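Local coordinates for protein beta-xylosidase (Uncultured organism, PDB 4MLG) that probably hydrolyses xylo-oligosaccharides from their non-reducing ends to release xylose, as a family 43 beta-xylosidase built on a calcium-containing beta-propeller, at residues A[13-18]-A[287-292]; A[51-56]-A[68-73]; A[94-99]-A[110-115]. All blocks are in the same frame, centred on the assembly; numbering follows the deposited sequence.

Contact 1: A[13-18]-A[287-292]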
ATOM      1  N   MET A  13      -1.595  28.172   8.173  1.00 61.78           N
ATOM      2  CA  MET A  13      -0.655  27.085   8.427  1.00 59.58           C
ATOM      3  C   MET A  13      -1.053  26.306   9.679  1.00 58.34           C
ATOM      4  O   MET A  13      -1.331  26.896  10.725  1.00 57.73           O
ATOM      5  CB  MET A  13       0.767  27.630   8.566  1.00 59.47           C
ATOM      6  CG  MET A  13       1.254  28.402   7.352  1.00 60.36           C
ATOM      7  SD  MET A  13       1.460  27.364   5.893  1.00 64.31           S
ATOM      8  CE  MET A  13       1.810  28.605   4.649  1.00 53.57           C
ATOM      9  N   ALA A  14      -1.075  24.981   9.569  1.00 57.67           N
ATOM     10  CA  ALA A  14      -1.550  24.131  10.655  1.00 57.82           C
ATOM     11  C   ALA A  14      -0.585  22.996  10.975  1.00 56.81           C
ATOM     12  O   ALA A  14       0.391  22.781  10.259  1.00 56.84           O
ATOM     13  CB  ALA A  14      -2.917  23.570  10.320  1.00 58.24           C
ATOM     14  N   ASP A  15      -0.887  22.270  12.050  1.00 56.70           N
ATOM     15  CA  ASP A  15      -0.077  21.139  12.505  1.00 56.96           C
ATOM     16  C   ASP A  15       1.405  21.492  12.634  1.00 56.75           C
ATOM     17  O   ASP A  15       2.249  20.863  11.995  1.00 56.38           O
ATOM     18  CB  ASP A  15      -0.246  19.946  11.559  1.00 57.45           C
ATOM     19  CG  ASP A  15      -1.697  19.680  11.209  1.00 59.11           C
ATOM     20  OD1 ASP A  15      -2.560  19.796  12.105  1.00 60.07           O
ATOM     21  OD2 ASP A  15      -1.974  19.359  10.035  1.00 58.94           O
ATOM     22  N   PRO A  16       1.728  22.494  13.468  1.00 56.33           N
ATOM     23  CA  PRO A  16       3.108  22.985  13.521  1.00 55.86           C
ATOM     24  C   PRO A  16       4.058  21.980  14.161  1.00 55.11           C
ATOM     25  O   PRO A  16       3.686  21.286  15.107  1.00 56.12           O
ATOM     26  CB  PRO A  16       2.997  24.233  14.396  1.00 57.50           C
ATOM     27  CG  PRO A  16       1.851  23.946  15.292  1.00 57.85           C
ATOM     28  CD  PRO A  16       0.873  23.153  14.470  1.00 56.66           C
ATOM     29  N   ALA A  17       5.272  21.904  13.630  1.00 54.11           N
ATOM     30  CA  ALA A  17       6.307  21.041  14.178  1.00 52.27           C
ATOM     31  C   ALA A  17       7.579  21.858  14.341  1.00 53.03           C
ATOM     32  O   ALA A  17       8.261  22.160  13.361  1.00 53.61           O
ATOM     33  CB  ALA A  17       6.550  19.859  13.262  1.00 50.66           C
ATOM     34  N   ALA A  18       7.896  22.216  15.581  1.00 52.33           N
ATOM     35  CA  ALA A  18       9.009  23.119  15.847  1.00 52.75           C
ATOM     36  C   ALA A  18      10.288  22.395  16.268  1.00 52.53           C
ATOM     37  O   ALA A  18      10.256  21.447  17.054  1.00 51.86           O
ATOM     38  CB  ALA A  18       8.611  24.153  16.887  1.00 53.74           C
ATOM     39  N   PHE A 287       3.569  25.211  20.463  1.00 59.41           N
ATOM     40  CA  PHE A 287       3.085  25.625  19.153  1.00 58.28           C
ATOM     41  C   PHE A 287       1.835  24.826  18.810  1.00 57.29           C
ATOM     42  O   PHE A 287       1.819  23.608  18.956  1.00 57.25           O
ATOM     43  CB  PHE A 287       4.155  25.405  18.083  1.00 57.83           C
ATOM     44  CG  PHE A 287       5.363  26.286  18.241  1.00 57.89           C
ATOM     45  CD1 PHE A 287       5.464  27.476  17.539  1.00 57.39           C
ATOM     46  CD2 PHE A 287       6.397  25.922  19.086  1.00 59.12           C
ATOM     47  CE1 PHE A 287       6.573  28.286  17.679  1.00 58.50           C
ATOM     48  CE2 PHE A 287       7.509  26.730  19.230  1.00 60.25           C
ATOM     49  CZ  PHE A 287       7.594  27.913  18.527  1.00 59.90           C
ATOM     50  N   HIS A 288       0.789  25.515  18.366  1.00 56.68           N
ATOM     51  CA  HIS A 288      -0.465  24.861  18.004  1.00 55.31           C
ATOM     52  C   HIS A 288      -1.260  25.726  17.032  1.00 54.37           C
ATOM     53  O   HIS A 288      -0.698  26.613  16.392  1.00 53.26           O
ATOM     54  CB  HIS A 288      -1.294  24.544  19.254  1.00 55.71           C
ATOM     55  CG  HIS A 288      -1.594  25.740  20.104  1.00 57.11           C
ATOM     56  ND1 HIS A 288      -0.629  26.395  20.837  1.00 57.97           N
ATOM     57  CD2 HIS A 288      -2.757  26.390  20.349  1.00 57.36           C
ATOM     58  CE1 HIS A 288      -1.181  27.402  21.491  1.00 58.66           C
ATOM     59  NE2 HIS A 288      -2.472  27.420  21.212  1.00 58.60           N
ATOM     60  N   HIS A 289      -2.561  25.469  16.915  1.00 55.54           N
ATOM     61  CA  HIS A 289      -3.406  26.263  16.026  1.00 58.56           C
ATOM     62  C   HIS A 289      -4.868  26.328  16.463  1.00 60.94           C
ATOM     63  O   HIS A 289      -5.340  25.483  17.223  1.00 61.90           O
ATOM     64  CB  HIS A 289      -3.317  25.747  14.583  1.00 57.97           C
ATOM     65  CG  HIS A 289      -3.838  24.354  14.395  1.00 56.49           C
ATOM     66  ND1 HIS A 289      -3.095  23.359  13.796  1.00 55.14           N
ATOM     67  CD2 HIS A 289      -5.029  23.792  14.713  1.00 56.07           C
ATOM     68  CE1 HIS A 289      -3.803  22.245  13.758  1.00 54.35           C
ATOM     69  NE2 HIS A 289      -4.979  22.479  14.311  1.00 54.70           N
ATOM     70  N   ASP A 290      -5.574  27.341  15.970  1.00 62.74           N
ATOM     71  CA  ASP A 290      -7.028  27.404  16.085  1.00 63.74           C
ATOM     72  C   ASP A 290      -7.623  28.113  14.870  1.00 63.92           C
ATOM     73  O   ASP A 290      -6.892  28.635  14.029  1.00 63.84           O
ATOM     74  CB  ASP A 290      -7.473  28.065  17.397  1.00 65.13           C
ATOM     75  CG  ASP A 290      -6.861  29.438  17.609  1.00 66.86           C
ATOM     76  OD1 ASP A 290      -6.454  30.089  16.624  1.00 66.94           O
ATOM     77  OD2 ASP A 290      -6.799  29.873  18.777  1.00 68.20           O
ATOM     78  N   CYS A 291      -8.947  28.133  14.780  1.00 63.76           N
ATOM     79  CA  CYS A 291      -9.609  28.684  13.603  1.00 63.48           C
ATOM     80  C   CYS A 291     -10.272  30.029  13.881  1.00 64.18           C
ATOM     81  O   CYS A 291     -11.359  30.313  13.377  1.00 64.85           O
ATOM     82  CB  CYS A 291     -10.628  27.682  13.059  1.00 63.05           C
ATOM     83  SG  CYS A 291      -9.932  26.041  12.749  1.00 58.50           S
ATOM     84  N   VAL A 292      -9.604  30.857  14.680  1.00 63.52           N
ATOM     85  CA  VAL A 292     -10.105  32.193  14.991  1.00 63.83           C
ATOM     86  C   VAL A 292     -10.056  33.173  13.803  1.00 64.49           C
ATOM     87  O   VAL A 292     -11.053  33.839  13.523  1.00 65.88           O
ATOM     88  CB  VAL A 292      -9.419  32.796  16.248  1.00 44.91           C
ATOM     89  CG1 VAL A 292      -9.842  34.242  16.451  1.00 46.21           C
ATOM     90  CG2 VAL A 292      -9.744  31.964  17.480  1.00 44.15           C
TER
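Asp-15 and His-289 meet where the first and last blades of the beta-propeller come together near its centre: strand 12-14 and the turn after it belong to the inner edge of the first blade, and strand 283-290 is the second strand of the last. The backbone N of Asp-15 donates to His-289 ND1 at 3.0 Å in a nearly straight bond (166°), and lies almost in the imidazole plane, at the ring edge. With chi1 at 64°, CG of His-289 sits between its backbone N and carbonyl carbon, which carries the ring toward the 13-18 turn. NE2 has a weak hydrogen bond to Thr-272, so the ring is tethered at both nitrogens. The Asp-15 carboxylate is turned 59° from the imidazole plane, with OD1 3.2 Å from His-289 CE1; OD2 is hydrogen-bonded to Ser-30 OG. Ala-14 CB approaches His-289 ND1 obliquely, at 3.5 Å.

The rest is apolar. Pro-16 presses CG against the backbone between Phe-287 and His-288, 3.6 Å from His-288 N, and also meets Phe-287 CB at 3.9 Å. Ala-18 CB lies over one face of the Phe-287 ring, 3.9 Å from its centroid, a CH-pi contact. Leu-25 and Ile-27 of strand 24-32 and Val-278 of strand 276-280 also touch Phe-287. The Asp-15 side chain is about 6 Å from the calcium ion and beside a sulfate probably from the crystallisation liquor; Asp-15 and His-289 both touch the metal-site residue His-274. Such a junction of first and last blades beside the central pocket is characteristic of the family 43 five-bladed propeller.

Contact 2: A[51-56]-A[68-73]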
ATOM      1  N   TYR A  51       4.213  22.301   1.391  1.00 60.72           N
ATOM      2  CA  TYR A  51       4.837  22.615   2.672  1.00 58.77           C
ATOM      3  C   TYR A  51       5.606  23.930   2.612  1.00 59.30           C
ATOM      4  O   TYR A  51       6.382  24.162   1.685  1.00 60.07           O
ATOM      5  CB  TYR A  51       5.804  21.504   3.090  1.00 57.92           C
ATOM      6  CG  TYR A  51       5.145  20.229   3.557  1.00 55.33           C
ATOM      7  CD1 TYR A  51       3.959  20.258   4.276  1.00 54.09           C
ATOM      8  CD2 TYR A  51       5.713  18.992   3.280  1.00 54.35           C
ATOM      9  CE1 TYR A  51       3.355  19.090   4.705  1.00 52.99           C
ATOM     10  CE2 TYR A  51       5.119  17.822   3.703  1.00 53.24           C
ATOM     11  CZ  TYR A  51       3.940  17.875   4.414  1.00 53.01           C
ATOM     12  OH  TYR A  51       3.349  16.706   4.834  1.00 53.09           O
ATOM     13  N   HIS A  52       5.388  24.783   3.607  1.00 58.98           N
ATOM     14  CA  HIS A  52       6.212  25.970   3.795  1.00 59.87           C
ATOM     15  C   HIS A  52       7.132  25.745   4.992  1.00 57.77           C
ATOM     16  O   HIS A  52       6.923  24.819   5.776  1.00 54.23           O
ATOM     17  CB  HIS A  52       5.342  27.208   4.027  1.00 61.84           C
ATOM     18  CG  HIS A  52       4.675  27.724   2.790  1.00 63.00           C
ATOM     19  ND1 HIS A  52       5.010  28.931   2.212  1.00 64.53           N
ATOM     20  CD2 HIS A  52       3.686  27.205   2.025  1.00 62.58           C
ATOM     21  CE1 HIS A  52       4.260  29.129   1.143  1.00 64.70           C
ATOM     22  NE2 HIS A  52       3.448  28.097   1.008  1.00 63.53           N
ATOM     23  N   VAL A  53       8.151  26.586   5.129  1.00 60.52           N
ATOM     24  CA  VAL A  53       9.057  26.507   6.272  1.00 62.36           C
ATOM     25  C   VAL A  53       9.277  27.881   6.895  1.00 65.22           C
ATOM     26  O   VAL A  53       9.741  28.807   6.231  1.00 67.27           O
ATOM     27  CB  VAL A  53      10.421  25.895   5.886  1.00 63.08           C
ATOM     28  CG1 VAL A  53      11.415  26.041   7.029  1.00 63.03           C
ATOM     29  CG2 VAL A  53      10.262  24.433   5.506  1.00 62.35           C
ATOM     30  N   PHE A  54       8.939  28.009   8.174  1.00 66.01           N
ATOM     31  CA  PHE A  54       9.102  29.273   8.883  1.00 68.82           C
ATOM     32  C   PHE A  54      10.214  29.186   9.924  1.00 71.30           C
ATOM     33  O   PHE A  54      10.439  28.130  10.518  1.00 71.74           O
ATOM     34  CB  PHE A  54       7.788  29.690   9.546  1.00 67.20           C
ATOM     35  CG  PHE A  54       6.643  29.839   8.584  1.00 66.31           C
ATOM     36  CD1 PHE A  54       6.470  31.012   7.868  1.00 67.54           C
ATOM     37  CD2 PHE A  54       5.737  28.807   8.399  1.00 64.52           C
ATOM     38  CE1 PHE A  54       5.418  31.153   6.983  1.00 67.00           C
ATOM     39  CE2 PHE A  54       4.685  28.942   7.515  1.00 64.17           C
ATOM     40  CZ  PHE A  54       4.524  30.116   6.807  1.00 65.55           C
ATOM     41  N   SER A  55      10.909  30.298  10.140  1.00 73.33           N
ATOM     42  CA  SER A  55      11.990  30.345  11.119  1.00 74.66           C
ATOM     43  C   SER A  55      11.947  31.631  11.938  1.00 76.76           C
ATOM     44  O   SER A  55      11.551  32.683  11.438  1.00 78.04           O
ATOM     45  CB  SER A  55      13.348  30.203  10.431  1.00 76.43           C
ATOM     46  OG  SER A  55      13.558  31.248   9.497  1.00 78.67           O
ATOM     47  N   MET A  56      12.354  31.536  13.201  1.00 76.93           N
ATOM     48  CA  MET A  56      12.363  32.691  14.091  1.00 77.82           C
ATOM     49  C   MET A  56      13.688  32.797  14.836  1.00 79.77           C
ATOM     50  O   MET A  56      14.423  31.817  14.955  1.00 79.52           O
ATOM     51  CB  MET A  56      11.218  32.599  15.103  1.00 75.84           C
ATOM     52  CG  MET A  56       9.863  32.284  14.497  1.00 74.28           C
ATOM     53  SD  MET A  56       8.556  32.202  15.733  1.00 79.66           S
ATOM     54  CE  MET A  56       8.513  33.905  16.285  1.00 58.98           C
ATOM     55  N   GLY A  68       9.253  30.046   2.071  1.00 67.97           N
ATOM     56  CA  GLY A  68       8.517  29.659   0.881  1.00 67.55           C
ATOM     57  C   GLY A  68       8.233  28.171   0.809  1.00 65.75           C
ATOM     58  O   GLY A  68       8.473  27.436   1.767  1.00 65.56           O
ATOM     59  N   VAL A  69       7.718  27.729  -0.333  1.00 65.68           N
ATOM     60  CA  VAL A  69       7.409  26.320  -0.551  1.00 64.35           C
ATOM     61  C   VAL A  69       8.684  25.490  -0.690  1.00 63.81           C
ATOM     62  O   VAL A  69       9.593  25.851  -1.437  1.00 66.43           O
ATOM     63  CB  VAL A  69       6.532  26.130  -1.806  1.00 66.83           C
ATOM     64  CG1 VAL A  69       6.278  24.651  -2.067  1.00 66.18           C
ATOM     65  CG2 VAL A  69       5.221  26.884  -1.653  1.00 67.10           C
ATOM     66  N   VAL A  70       8.745  24.378   0.037  1.00 61.28           N
ATOM     67  CA  VAL A  70       9.904  23.494  -0.003  1.00 61.94           C
ATOM     68  C   VAL A  70       9.534  22.120  -0.548  1.00 62.39           C
ATOM     69  O   VAL A  70      10.409  21.300  -0.830  1.00 63.75           O
ATOM     70  CB  VAL A  70      10.520  23.316   1.393  1.00 59.27           C
ATOM     71  CG1 VAL A  70      11.118  24.625   1.882  1.00 60.43           C
ATOM     72  CG2 VAL A  70       9.472  22.797   2.366  1.00 55.78           C
ATOM     73  N   LEU A  71       8.235  21.876  -0.689  1.00 61.19           N
ATOM     74  CA  LEU A  71       7.738  20.600  -1.189  1.00 61.31           C
ATOM     75  C   LEU A  71       6.279  20.721  -1.608  1.00 62.07           C
ATOM     76  O   LEU A  71       5.481  21.351  -0.916  1.00 61.94           O
ATOM     77  CB  LEU A  71       7.877  19.516  -0.114  1.00 58.70           C
ATOM     78  CG  LEU A  71       7.581  18.073  -0.530  1.00 56.62           C
ATOM     79  CD1 LEU A  71       8.645  17.565  -1.489  1.00 57.62           C
ATOM     80  CD2 LEU A  71       7.477  17.165   0.687  1.00 54.92           C
ATOM     81  N   ARG A  72       5.937  20.123  -2.746  1.00 62.86           N
ATOM     82  CA  ARG A  72       4.548  20.060  -3.193  1.00 62.30           C
ATOM     83  C   ARG A  72       4.247  18.689  -3.793  1.00 60.42           C
ATOM     84  O   ARG A  72       5.157  17.970  -4.204  1.00 60.69           O
ATOM     85  CB  ARG A  72       4.238  21.172  -4.200  1.00 66.93           C
ATOM     86  CG  ARG A  72       4.952  21.034  -5.534  1.00 73.04           C
ATOM     87  CD  ARG A  72       4.637  22.204  -6.458  1.00 78.16           C
ATOM     88  NE  ARG A  72       5.114  23.476  -5.920  1.00 81.31           N
ATOM     89  CZ  ARG A  72       6.308  24.000  -6.181  1.00 84.95           C
ATOM     90  NH1 ARG A  72       7.155  23.362  -6.978  1.00 87.21           N
ATOM     91  NH2 ARG A  72       6.657  25.162  -5.646  1.00 85.77           N
ATOM     92  N   THR A  73       2.966  18.336  -3.840  1.00 59.89           N
ATOM     93  CA  THR A  73       2.540  17.021  -4.315  1.00 61.23           C
ATOM     94  C   THR A  73       2.997  16.706  -5.740  1.00 64.04           C
ATOM     95  O   THR A  73       3.228  15.547  -6.075  1.00 64.23           O
ATOM     96  CB  THR A  73       1.010  16.854  -4.226  1.00 61.42           C
ATOM     97  OG1 THR A  73       0.368  17.875  -5.000  1.00 65.10           O
ATOM     98  CG2 THR A  73       0.547  16.956  -2.781  1.00 59.43           C
TER
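Tyr-51 and Leu-71 carry the tightly packed end of this antiparallel hairpin, whose strands 50-56 and 64-72 form the outer part of the first propeller blade. Tyr-51 N donates to Leu-71 O at 2.8 Å, and Val-70 N returns a straighter bond to Tyr-51 O at 2.9 Å. Tyr-51 and Leu-71 lie side by side pointing the same way, and Leu-71 CD2 touches the edge of the phenol ring at Tyr-51 CD2, 3.6 Å away. Val-53 and Val-70 cross at about a right angle, their CG2 methyls 3.6 Å apart.

The side of His-52, Gly-68 and Val-69 is looser and partly exposed. Here Val-53 N reaches Gly-68 O only through a weak bond of 3.5 Å, and Gly-68 has a positive phi (85°) at which a CB would jam against the preceding carbonyl oxygen. Val-69 N lies over one face of the His-52 imidazole, toward its rim, with Val-69 CG2 3.4 Å from His-52 NE2; ND1 has a weak bond to Asp-66. An alanine here would remove the ring and is likely to uncover Val-69, leaving Asp-66 without this weak partner.

On the buried side, Tyr-51 leans against Leu-83 and Ser-86 of strand 81-91 and against Pro-100 of strand 94-102, while its hydroxyl bonds to the carbonyl of Trp-84. The hairpin is thereby packed onto the second blade.

Contact 3: A[94-99]-A[110-115]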
ATOM      1  N   LYS A  94      22.458  15.969   7.415  1.00 74.37           N
ATOM      2  CA  LYS A  94      21.336  16.253   6.525  1.00 74.21           C
ATOM      3  C   LYS A  94      20.010  16.313   7.278  1.00 72.06           C
ATOM      4  O   LYS A  94      19.899  15.825   8.402  1.00 71.37           O
ATOM      5  CB  LYS A  94      21.266  15.218   5.400  1.00 76.04           C
ATOM      6  CG  LYS A  94      22.442  15.271   4.438  1.00 80.66           C
ATOM      7  CD  LYS A  94      22.315  14.224   3.343  1.00 82.95           C
ATOM      8  CE  LYS A  94      22.345  12.818   3.917  1.00 84.52           C
ATOM      9  NZ  LYS A  94      23.617  12.534   4.640  1.00 86.91           N
ATOM     10  N   TYR A  95      19.007  16.916   6.647  1.00 70.87           N
ATOM     11  CA  TYR A  95      17.686  17.047   7.252  1.00 68.62           C
ATOM     12  C   TYR A  95      16.669  16.161   6.538  1.00 67.00           C
ATOM     13  O   TYR A  95      16.448  16.296   5.334  1.00 67.74           O
ATOM     14  CB  TYR A  95      17.231  18.508   7.235  1.00 68.34           C
ATOM     15  CG  TYR A  95      18.091  19.432   8.072  1.00 69.24           C
ATOM     16  CD1 TYR A  95      17.706  19.800   9.357  1.00 68.75           C
ATOM     17  CD2 TYR A  95      19.288  19.936   7.579  1.00 70.60           C
ATOM     18  CE1 TYR A  95      18.489  20.645  10.125  1.00 69.76           C
ATOM     19  CE2 TYR A  95      20.077  20.778   8.339  1.00 72.17           C
ATOM     20  CZ  TYR A  95      19.673  21.131   9.610  1.00 71.78           C
ATOM     21  OH  TYR A  95      20.459  21.971  10.367  1.00 73.26           O
ATOM     22  N   TYR A  96      16.058  15.252   7.290  1.00 65.06           N
ATOM     23  CA  TYR A  96      15.104  14.306   6.727  1.00 64.20           C
ATOM     24  C   TYR A  96      13.671  14.696   7.064  1.00 65.42           C
ATOM     25  O   TYR A  96      13.269  14.676   8.229  1.00 66.91           O
ATOM     26  CB  TYR A  96      15.391  12.893   7.239  1.00 63.62           C
ATOM     27  CG  TYR A  96      16.741  12.352   6.819  1.00 65.33           C
ATOM     28  CD1 TYR A  96      16.879  11.608   5.655  1.00 65.81           C
ATOM     29  CD2 TYR A  96      17.876  12.586   7.586  1.00 66.49           C
ATOM     30  CE1 TYR A  96      18.107  11.112   5.266  1.00 67.38           C
ATOM     31  CE2 TYR A  96      19.109  12.094   7.204  1.00 68.21           C
ATOM     32  CZ  TYR A  96      19.218  11.357   6.042  1.00 68.74           C
ATOM     33  OH  TYR A  96      20.443  10.862   5.653  1.00 70.11           O
ATOM     34  N   MET A  97      12.903  15.057   6.041  1.00 65.43           N
ATOM     35  CA  MET A  97      11.496  15.391   6.230  1.00 64.76           C
ATOM     36  C   MET A  97      10.614  14.167   6.014  1.00 63.93           C
ATOM     37  O   MET A  97      10.682  13.520   4.970  1.00 64.79           O
ATOM     38  CB  MET A  97      11.068  16.511   5.281  1.00 64.58           C
ATOM     39  CG  MET A  97       9.574  16.788   5.303  1.00 63.27           C
ATOM     40  SD  MET A  97       9.087  18.115   4.187  1.00 55.26           S
ATOM     41  CE  MET A  97       9.957  19.505   4.906  1.00 45.54           C
ATOM     42  N   TYR A  98       9.788  13.852   7.006  1.00 62.45           N
ATOM     43  CA  TYR A  98       8.885  12.713   6.909  1.00 60.07           C
ATOM     44  C   TYR A  98       7.444  13.180   6.743  1.00 60.12           C
ATOM     45  O   TYR A  98       6.844  13.724   7.670  1.00 61.20           O
ATOM     46  CB  TYR A  98       9.025  11.810   8.135  1.00 58.06           C
ATOM     47  CG  TYR A  98      10.375  11.136   8.235  1.00 57.56           C
ATOM     48  CD1 TYR A  98      10.560   9.840   7.776  1.00 57.13           C
ATOM     49  CD2 TYR A  98      11.469  11.800   8.777  1.00 58.46           C
ATOM     50  CE1 TYR A  98      11.790   9.219   7.864  1.00 57.61           C
ATOM     51  CE2 TYR A  98      12.703  11.187   8.868  1.00 59.36           C
ATOM     52  CZ  TYR A  98      12.858   9.898   8.409  1.00 58.79           C
ATOM     53  OH  TYR A  98      14.084   9.285   8.496  1.00 59.99           O
ATOM     54  N   PHE A  99       6.898  12.963   5.552  1.00 58.54           N
ATOM     55  CA  PHE A  99       5.560  13.435   5.225  1.00 56.19           C
ATOM     56  C   PHE A  99       4.591  12.284   4.981  1.00 53.77           C
ATOM     57  O   PHE A  99       4.952  11.278   4.372  1.00 53.40           O
ATOM     58  CB  PHE A  99       5.602  14.348   3.996  1.00 56.92           C
ATOM     59  CG  PHE A  99       6.174  13.691   2.768  1.00 57.77           C
ATOM     60  CD1 PHE A  99       5.352  13.031   1.869  1.00 56.92           C
ATOM     61  CD2 PHE A  99       7.535  13.743   2.510  1.00 58.75           C
ATOM     62  CE1 PHE A  99       5.876  12.426   0.743  1.00 56.99           C
ATOM     63  CE2 PHE A  99       8.064  13.142   1.383  1.00 58.78           C
ATOM     64  CZ  PHE A  99       7.233  12.483   0.499  1.00 57.72           C
ATOM     65  N   ILE A 110       4.065   6.976   4.162  1.00 53.48           N
ATOM     66  CA  ILE A 110       4.973   8.004   4.653  1.00 56.33           C
ATOM     67  C   ILE A 110       6.230   8.065   3.793  1.00 57.98           C
ATOM     68  O   ILE A 110       6.924   7.064   3.623  1.00 60.29           O
ATOM     69  CB  ILE A 110       5.355   7.763   6.124  1.00 59.28           C
ATOM     70  CG1 ILE A 110       4.113   7.848   7.013  1.00 59.65           C
ATOM     71  CG2 ILE A 110       6.404   8.770   6.579  1.00 61.59           C
ATOM     72  CD1 ILE A 110       4.384   7.590   8.481  1.00 60.11           C
ATOM     73  N   GLY A 111       6.514   9.244   3.249  1.00 57.81           N
ATOM     74  CA  GLY A 111       7.656   9.417   2.370  1.00 59.38           C
ATOM     75  C   GLY A 111       8.767  10.230   3.004  1.00 59.79           C
ATOM     76  O   GLY A 111       8.569  10.864   4.043  1.00 59.75           O
ATOM     77  N   VAL A 112       9.938  10.213   2.372  1.00 59.23           N
ATOM     78  CA  VAL A 112      11.098  10.935   2.883  1.00 59.82           C
ATOM     79  C   VAL A 112      11.595  11.983   1.890  1.00 59.24           C
ATOM     80  O   VAL A 112      11.780  11.694   0.707  1.00 59.44           O
ATOM     81  CB  VAL A 112      12.253   9.972   3.220  1.00 62.31           C
ATOM     82  CG1 VAL A 112      13.479  10.747   3.680  1.00 63.46           C
ATOM     83  CG2 VAL A 112      11.820   8.976   4.282  1.00 62.99           C
ATOM     84  N   ALA A 113      11.801  13.203   2.380  1.00 58.38           N
ATOM     85  CA  ALA A 113      12.392  14.268   1.578  1.00 59.14           C
ATOM     86  C   ALA A 113      13.654  14.779   2.268  1.00 60.46           C
ATOM     87  O   ALA A 113      13.660  14.993   3.480  1.00 60.75           O
ATOM     88  CB  ALA A 113      11.395  15.390   1.373  1.00 58.21           C
ATOM     89  N   ILE A 114      14.718  14.978   1.494  1.00 61.85           N
ATOM     90  CA  ILE A 114      16.027  15.304   2.053  1.00 64.08           C
ATOM     91  C   ILE A 114      16.525  16.687   1.625  1.00 67.58           C
ATOM     92  O   ILE A 114      16.298  17.114   0.494  1.00 68.02           O
ATOM     93  CB  ILE A 114      17.074  14.242   1.649  1.00 64.75           C
ATOM     94  CG1 ILE A 114      16.511  12.831   1.844  1.00 63.92           C
ATOM     95  CG2 ILE A 114      18.362  14.417   2.440  1.00 66.35           C
ATOM     96  CD1 ILE A 114      17.481  11.726   1.483  1.00 64.28           C
ATOM     97  N   SER A 115      17.200  17.381   2.540  1.00 71.29           N
ATOM     98  CA  SER A 115      17.809  18.675   2.245  1.00 76.20           C
ATOM     99  C   SER A 115      19.132  18.838   2.992  1.00 80.76           C
ATOM    100  O   SER A 115      19.369  18.178   4.004  1.00 80.79           O
ATOM    101  CB  SER A 115      16.858  19.816   2.612  1.00 75.82           C
ATOM    102  OG  SER A 115      17.454  21.077   2.363  1.00 77.52           O
TER
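A chi1 of 58° sets CG of Phe-99 between its backbone N and carbonyl carbon and so folds the ring across to Gly-111 on the partner strand, whereas Tyr-96 and Tyr-98 (chi1 -63° and -66°) place CG beside the backbone N and run alongside Ile-114 and Val-112 of that strand. These residues belong to a regular antiparallel hairpin, strands 94-102 and 108-115, the two middle strands of the second propeller blade. Six backbone hydrogen bonds join them, two at each of the hydrogen-bonded pairs Tyr-95 with Ser-115, Met-97 with Ala-113 and Phe-99 with Gly-111; Met-97 N donates to Ala-113 O at 2.7 Å.

Side chains pack on both faces of the sheet. On the one bearing Tyr-96, Tyr-98, Val-112 and Ile-114, Tyr-98 lies side by side with Val-112, its CE1 3.6 Å from CG2. Tyr-96 likewise runs along Ile-114, with CE1 3.9 Å from CD1, while Val-112 CG1 comes to the ring's edge. Met-149 of strand 147-151, in the next sheet, packs against Tyr-98 and Ile-110 on this side.

On the face of Met-97, Ala-113 and Phe-99, Met-97 CB meets Ala-113 CB at 4.1 Å in apolar contact, and Ala-113 CB also lies 4.0 Å from Phe-99 CE2. The phenylalanine ring roofs the glycine: Gly-111 CA sits under its face, 3.9 Å from the centroid, where a CB on that glycine would collide with Phe-99 CZ.

Contact 1 is wholly buried and contact 3 largely so, while contact 2 has a partly exposed side. Contacts 2 and 3 each hold one hairpin within a blade, by backbone bonds and apolar side chains; contact 1 instead joins blades distant in sequence, and its one hydrogen bond uses a histidine side chain that touches the metal-site residue His-274. Contact 2 links the other two. Met-13 of contact 1 packs on its Phe-54 and His-52, for they share the first blade, and Tyr-51 and Leu-71 meet Met-97 and Phe-99 of contact 3 in the apolar layer between first and second blades. Contacts 1 and 3 do not touch, their nearest atoms being about 8 Å apart.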